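Local coordinates for protein separin (Saccharomyces cerevisiae, PDB 5U1T) that cleaves the Mcd1/Scc1 subunit of cohesin as a caspase-like cysteine protease at the onset of anaphase, so that chromosomes can segregate, at residues C613-F617 with N618-K622; E651-S655 with L656-D660. All coordinates share one frame; numbering follows the deposited sequence.

Contact 1: residues C613-F617 with N618-K622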
loop_
_atom_site.group_PDB
_atom_site.type_symbol
_atom_site.label_atom_id
_atom_site.label_comp_id
_atom_site.label_asym_id
_atom_site.label_seq_id
_atom_site.Cartn_x
_atom_site.Cartn_y
_atom_site.Cartn_z
ATOM N N CYS A 613 10.692 -1.796 -5.821
ATOM C CA CYS A 613 9.571 -1.231 -5.096
ATOM C C CYS A 613 9.238 0.203 -5.513
ATOM O O CYS A 613 8.065 0.571 -5.548
ATOM C CB CYS A 613 9.838 -1.293 -3.596
ATOM S SG CYS A 613 8.711 -0.368 -2.544
ATOM N N TYR A 614 10.229 1.017 -5.850
ATOM C CA TYR A 614 9.911 2.384 -6.252
ATOM C C TYR A 614 9.489 2.434 -7.719
ATOM O O TYR A 614 8.736 3.317 -8.112
ATOM C CB TYR A 614 11.087 3.320 -6.017
ATOM C CG TYR A 614 10.750 4.787 -5.868
ATOM C CD1 TYR A 614 9.797 5.214 -4.954
ATOM C CD2 TYR A 614 11.421 5.750 -6.610
ATOM C CE1 TYR A 614 9.510 6.558 -4.783
ATOM C CE2 TYR A 614 11.144 7.102 -6.445
ATOM C CZ TYR A 614 10.180 7.494 -5.532
ATOM O OH TYR A 614 9.882 8.824 -5.356
ATOM N N LEU A 615 9.994 1.505 -8.526
ATOM C CA LEU A 615 9.539 1.392 -9.900
ATOM C C LEU A 615 8.051 1.006 -9.922
ATOM O O LEU A 615 7.219 1.638 -10.575
ATOM C CB LEU A 615 10.358 0.353 -10.673
ATOM C CG LEU A 615 11.761 0.723 -11.145
ATOM C CD1 LEU A 615 12.366 -0.480 -11.831
ATOM C CD2 LEU A 615 11.774 1.932 -12.062
ATOM N N ASN A 616 7.739 -0.049 -9.187
ATOM C CA ASN A 616 6.392 -0.552 -9.070
ATOM C C ASN A 616 5.391 0.466 -8.518
ATOM O O ASN A 616 4.279 0.588 -9.011
ATOM C CB ASN A 616 6.420 -1.782 -8.186
ATOM C CG ASN A 616 5.056 -2.239 -7.801
ATOM O OD1 ASN A 616 4.395 -1.633 -6.947
ATOM N ND2 ASN A 616 4.626 -3.338 -8.403
ATOM N N PHE A 617 5.781 1.192 -7.488
ATOM C CA PHE A 617 4.913 2.195 -6.904
ATOM C C PHE A 617 4.670 3.355 -7.876
ATOM O O PHE A 617 3.666 4.056 -7.764
ATOM C CB PHE A 617 5.524 2.668 -5.587
ATOM C CG PHE A 617 4.868 3.880 -4.972
ATOM C CD1 PHE A 617 5.308 5.165 -5.289
ATOM C CD2 PHE A 617 3.878 3.735 -4.024
ATOM C CE1 PHE A 617 4.744 6.277 -4.700
ATOM C CE2 PHE A 617 3.313 4.844 -3.430
ATOM C CZ PHE A 617 3.739 6.124 -3.780
ATOM N N ASN A 618 5.575 3.551 -8.832
ATOM C CA ASN A 618 5.398 4.613 -9.823
ATOM C C ASN A 618 4.937 4.077 -11.169
ATOM O O ASN A 618 4.853 4.824 -12.147
ATOM C CB ASN A 618 6.679 5.415 -10.002
ATOM C CG ASN A 618 6.877 6.422 -8.902
ATOM O OD1 ASN A 618 7.843 6.347 -8.134
ATOM N ND2 ASN A 618 5.954 7.372 -8.799
ATOM N N ASN A 619 4.625 2.783 -11.186
ATOM C CA ASN A 619 4.113 2.095 -12.358
ATOM C C ASN A 619 5.081 2.245 -13.540
ATOM O O ASN A 619 4.690 2.587 -14.640
ATOM C CB ASN A 619 2.701 2.606 -12.726
ATOM C CG ASN A 619 1.752 2.688 -11.513
ATOM O OD1 ASN A 619 1.321 1.663 -10.966
ATOM N ND2 ASN A 619 1.415 3.915 -11.101
ATOM N N PHE A 620 6.359 1.991 -13.308
ATOM C CA PHE A 620 7.339 2.026 -14.389
ATOM C C PHE A 620 7.429 0.617 -14.936
ATOM O O PHE A 620 8.523 0.073 -15.077
ATOM C CB PHE A 620 8.714 2.492 -13.904
ATOM C CG PHE A 620 8.856 3.978 -13.748
ATOM C CD1 PHE A 620 7.779 4.782 -13.426
ATOM C CD2 PHE A 620 10.093 4.578 -13.913
ATOM C CE1 PHE A 620 7.939 6.162 -13.269
ATOM C CE2 PHE A 620 10.248 5.951 -13.756
ATOM C CZ PHE A 620 9.170 6.740 -13.434
ATOM N N ASP A 621 6.277 0.031 -15.236
ATOM C CA ASP A 621 6.154 -1.410 -15.422
ATOM C C ASP A 621 7.080 -2.011 -16.497
ATOM O O ASP A 621 7.462 -3.181 -16.405
ATOM C CB ASP A 621 4.689 -1.754 -15.734
ATOM C CG ASP A 621 3.705 -1.117 -14.741
ATOM O OD1 ASP A 621 4.007 -1.064 -13.528
ATOM O OD2 ASP A 621 2.619 -0.655 -15.172
ATOM N N LYS A 622 7.443 -1.220 -17.504
ATOM C CA LYS A 622 8.333 -1.678 -18.566
ATOM C C LYS A 622 9.742 -1.924 -18.003
ATOM O O LYS A 622 10.321 -3.008 -18.160
ATOM C CB LYS A 622 8.378 -0.644 -19.689
ATOM C CG LYS A 622 9.043 -1.087 -20.972
ATOM C CD LYS A 622 9.017 0.049 -21.986
ATOM C CE LYS A 622 8.589 -0.412 -23.380
ATOM N NZ LYS A 622 9.634 -1.213 -24.131
#
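Leu615 and Phe620 meet round the turn that ends helix 602-617 and leads into helix 621-633. The turn is a Schellman motif. Phe620 N gives a nearly straight hydrogen bond to Leu615 O (2.9 Å, N-H...O angle 171°). Asn619 N bonds to Asn616 O at 3.1 Å, and this donor stands well above the carbonyl plane. Asn619, with positive phi, is the C-prime residue. Asn618 N makes two weak bonds, to Tyr614 O and Leu615 O. Phe620 then takes the N-cap position of the next helix.

The tight side is mostly buried. Its apolar pair is Leu615 and Phe620, with Leu615 CD2 lying 3.6 Å from Phe620 CB and equally close to Phe620 CD2. The two side chains cross at about a right angle, and the methyl meets the ring obliquely. Beside them, the Asn618 amide reaches over the centre of one face of the Tyr614 ring. The two planes are 88° apart, so the amide stands upright on the ring. CG of Tyr614 is anti to the backbone N (chi1 -157°), which swings the ring toward the end of the helix and under the amide. Tyr614 OH is bonded to Leu574 O. A leucine in place of Tyr614 would probably deprive the Leu574 carbonyl of its hydroxyl partner and leave the Asn618 amide without its flat support.

The Asn616 side chain points away from the turn, is partly exposed and leans on helix 642-655. The solvent side is at Lys622, which is exposed.

The contact lies away from the probable catalytic cysteine. Helix 578-590 packs on Tyr614, Leu615 and Phe620 through Leu578. Ile830 of helix 829-845 touches Phe617, Asn618 and Asn619, while helix 642-655 also lies against Asn619.

Contact 2: residues E651-S655 with L656-D660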
loop_
_atom_site.group_PDB
_atom_site.type_symbol
_atom_site.label_atom_id
_atom_site.label_comp_id
_atom_site.label_asym_id
_atom_site.label_seq_id
_atom_site.Cartn_x
_atom_site.Cartn_y
_atom_site.Cartn_z
ATOM N N GLU A 651 3.650 -8.501 -10.559
ATOM C CA GLU A 651 2.880 -7.286 -10.382
ATOM C C GLU A 651 2.999 -6.377 -11.603
ATOM O O GLU A 651 2.060 -5.663 -11.928
ATOM C CB GLU A 651 3.324 -6.558 -9.113
ATOM C CG GLU A 651 3.213 -7.405 -7.842
ATOM C CD GLU A 651 1.798 -7.430 -7.249
ATOM O OE1 GLU A 651 1.550 -6.640 -6.304
ATOM O OE2 GLU A 651 0.934 -8.232 -7.716
ATOM N N ALA A 652 4.127 -6.419 -12.299
ATOM C CA ALA A 652 4.321 -5.586 -13.484
ATOM C C ALA A 652 3.519 -6.112 -14.678
ATOM O O ALA A 652 2.912 -5.333 -15.404
ATOM C CB ALA A 652 5.797 -5.492 -13.837
ATOM N N TYR A 653 3.527 -7.425 -14.886
ATOM C CA TYR A 653 2.664 -8.037 -15.893
ATOM C C TYR A 653 1.200 -7.649 -15.665
ATOM O O TYR A 653 0.508 -7.208 -16.588
ATOM C CB TYR A 653 2.815 -9.555 -15.878
ATOM C CG TYR A 653 4.064 -10.037 -16.567
ATOM C CD1 TYR A 653 4.632 -9.301 -17.595
ATOM C CD2 TYR A 653 4.678 -11.228 -16.189
ATOM C CE1 TYR A 653 5.781 -9.733 -18.232
ATOM C CE2 TYR A 653 5.836 -11.671 -16.823
ATOM C CZ TYR A 653 6.383 -10.921 -17.845
ATOM O OH TYR A 653 7.527 -11.349 -18.476
ATOM N N LEU A 654 0.746 -7.802 -14.424
ATOM C CA LEU A 654 -0.608 -7.441 -14.043
ATOM C C LEU A 654 -0.888 -5.958 -14.284
ATOM O O LEU A 654 -1.913 -5.615 -14.865
ATOM C CB LEU A 654 -0.862 -7.795 -12.584
ATOM C CG LEU A 654 -0.830 -9.282 -12.222
ATOM C CD1 LEU A 654 -0.817 -9.432 -10.720
ATOM C CD2 LEU A 654 -1.995 -10.038 -12.792
ATOM N N SER A 655 0.006 -5.071 -13.869
ATOM C CA SER A 655 -0.243 -3.655 -14.098
ATOM C C SER A 655 -0.366 -3.342 -15.598
ATOM O O SER A 655 -1.073 -2.414 -15.996
ATOM C CB SER A 655 0.851 -2.810 -13.461
ATOM O OG SER A 655 0.546 -1.427 -13.503
ATOM N N LEU A 656 0.293 -4.129 -16.438
ATOM C CA LEU A 656 0.197 -3.894 -17.873
ATOM C C LEU A 656 -0.872 -4.786 -18.533
ATOM O O LEU A 656 -0.936 -4.905 -19.768
ATOM C CB LEU A 656 1.561 -4.088 -18.534
ATOM C CG LEU A 656 2.455 -2.888 -18.251
ATOM C CD1 LEU A 656 3.802 -3.010 -18.933
ATOM C CD2 LEU A 656 1.783 -1.584 -18.620
ATOM N N TYR A 657 -1.722 -5.375 -17.688
ATOM C CA TYR A 657 -2.779 -6.317 -18.096
ATOM C C TYR A 657 -2.249 -7.391 -19.053
ATOM O O TYR A 657 -2.923 -7.815 -19.987
ATOM C CB TYR A 657 -3.987 -5.567 -18.699
ATOM C CG TYR A 657 -4.821 -4.863 -17.637
ATOM C CD1 TYR A 657 -4.512 -3.570 -17.221
ATOM C CD2 TYR A 657 -5.895 -5.502 -17.035
ATOM C CE1 TYR A 657 -5.254 -2.941 -16.261
ATOM C CE2 TYR A 657 -6.646 -4.873 -16.072
ATOM C CZ TYR A 657 -6.323 -3.596 -15.682
ATOM O OH TYR A 657 -7.073 -2.974 -14.699
ATOM N N MET A 658 -1.031 -7.843 -18.789
ATOM C CA MET A 658 -0.495 -8.978 -19.509
ATOM C C MET A 658 -0.894 -10.238 -18.759
ATOM O O MET A 658 -0.077 -10.882 -18.117
ATOM C CB MET A 658 1.012 -8.866 -19.660
ATOM C CG MET A 658 1.497 -7.537 -20.213
ATOM S SD MET A 658 3.269 -7.633 -20.542
ATOM C CE MET A 658 3.671 -5.924 -20.810
ATOM N N ILE A 659 -2.172 -10.582 -18.842
ATOM C CA ILE A 659 -2.700 -11.643 -18.004
ATOM C C ILE A 659 -2.060 -12.978 -18.381
ATOM O O ILE A 659 -1.804 -13.812 -17.513
ATOM C CB ILE A 659 -4.245 -11.721 -18.089
ATOM C CG1 ILE A 659 -4.892 -10.733 -17.126
ATOM C CG2 ILE A 659 -4.736 -13.059 -17.640
ATOM C CD1 ILE A 659 -4.623 -9.300 -17.427
ATOM N N ASP A 660 -1.782 -13.163 -19.669
ATOM C CA ASP A 660 -1.077 -14.357 -20.136
ATOM C C ASP A 660 0.172 -14.647 -19.297
ATOM O O ASP A 660 0.294 -15.716 -18.690
ATOM C CB ASP A 660 -0.677 -14.218 -21.613
ATOM C CG ASP A 660 -1.777 -14.692 -22.588
ATOM O OD1 ASP A 660 -2.773 -15.329 -22.151
ATOM O OD2 ASP A 660 -1.621 -14.436 -23.809
#
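Tyr653 and Met658 bracket a Schellman turn at the end of helix 642-655, in which Met658 N bonds to Tyr653 O (2.8 Å, N-H...O angle 159°) and Tyr657 N to Leu654 O (2.8 Å). Tyr657 has the positive phi of the C-prime residue. Leu656 N still makes a helical bond to Ala652 O at 3.1 Å and a weak one to Tyr653 O.

Among the side chains, Met658 SD lies 3.7 Å from Tyr653 CD1. This is a Met-aromatic contact. Met658 SD lies 4.8 Å from the centroid of the Tyr653 ring and approaches obliquely. Met658 is extended beyond CG (chi2 -172°), which carries the sulfur out to the ring. On another side of the turn, Leu654 O sits over one face of the Tyr657 ring, toward its rim. The Tyr657 ring also meets His694 edge-to-face. Leu656 CB rests on the carbonyl of Ala652, with Leu656 CB to Ala652 O at 3.6 Å. Glu651 forms a salt bridge with Lys741, outside the turn.

No charged pair joins the two segments. Backbone bonds end one helix and set the path into the next, and the junction rests on them and on the sulfur-ring contact between residues five apart.

Both contacts are Schellman turns followed by an N-cap, each joining two successive helices of the helical region. Contact 1 is buried and nearer the centre of the chain. Contact 2 is less buried, with Tyr653, Ser655 and Tyr657 partly exposed. Their side-chain chemistry also differs: carbon and amide packing in contact 1, sulfur-ring packing in contact 2. Their centres are 12 Å apart, and they touch. Asp621 OD2 and Ser655 OG are probably hydrogen-bonded at 2.8 Å. Asp621 CB also packs on Leu656 CD1, so the start of helix 621-633 meets the end of helix 642-655.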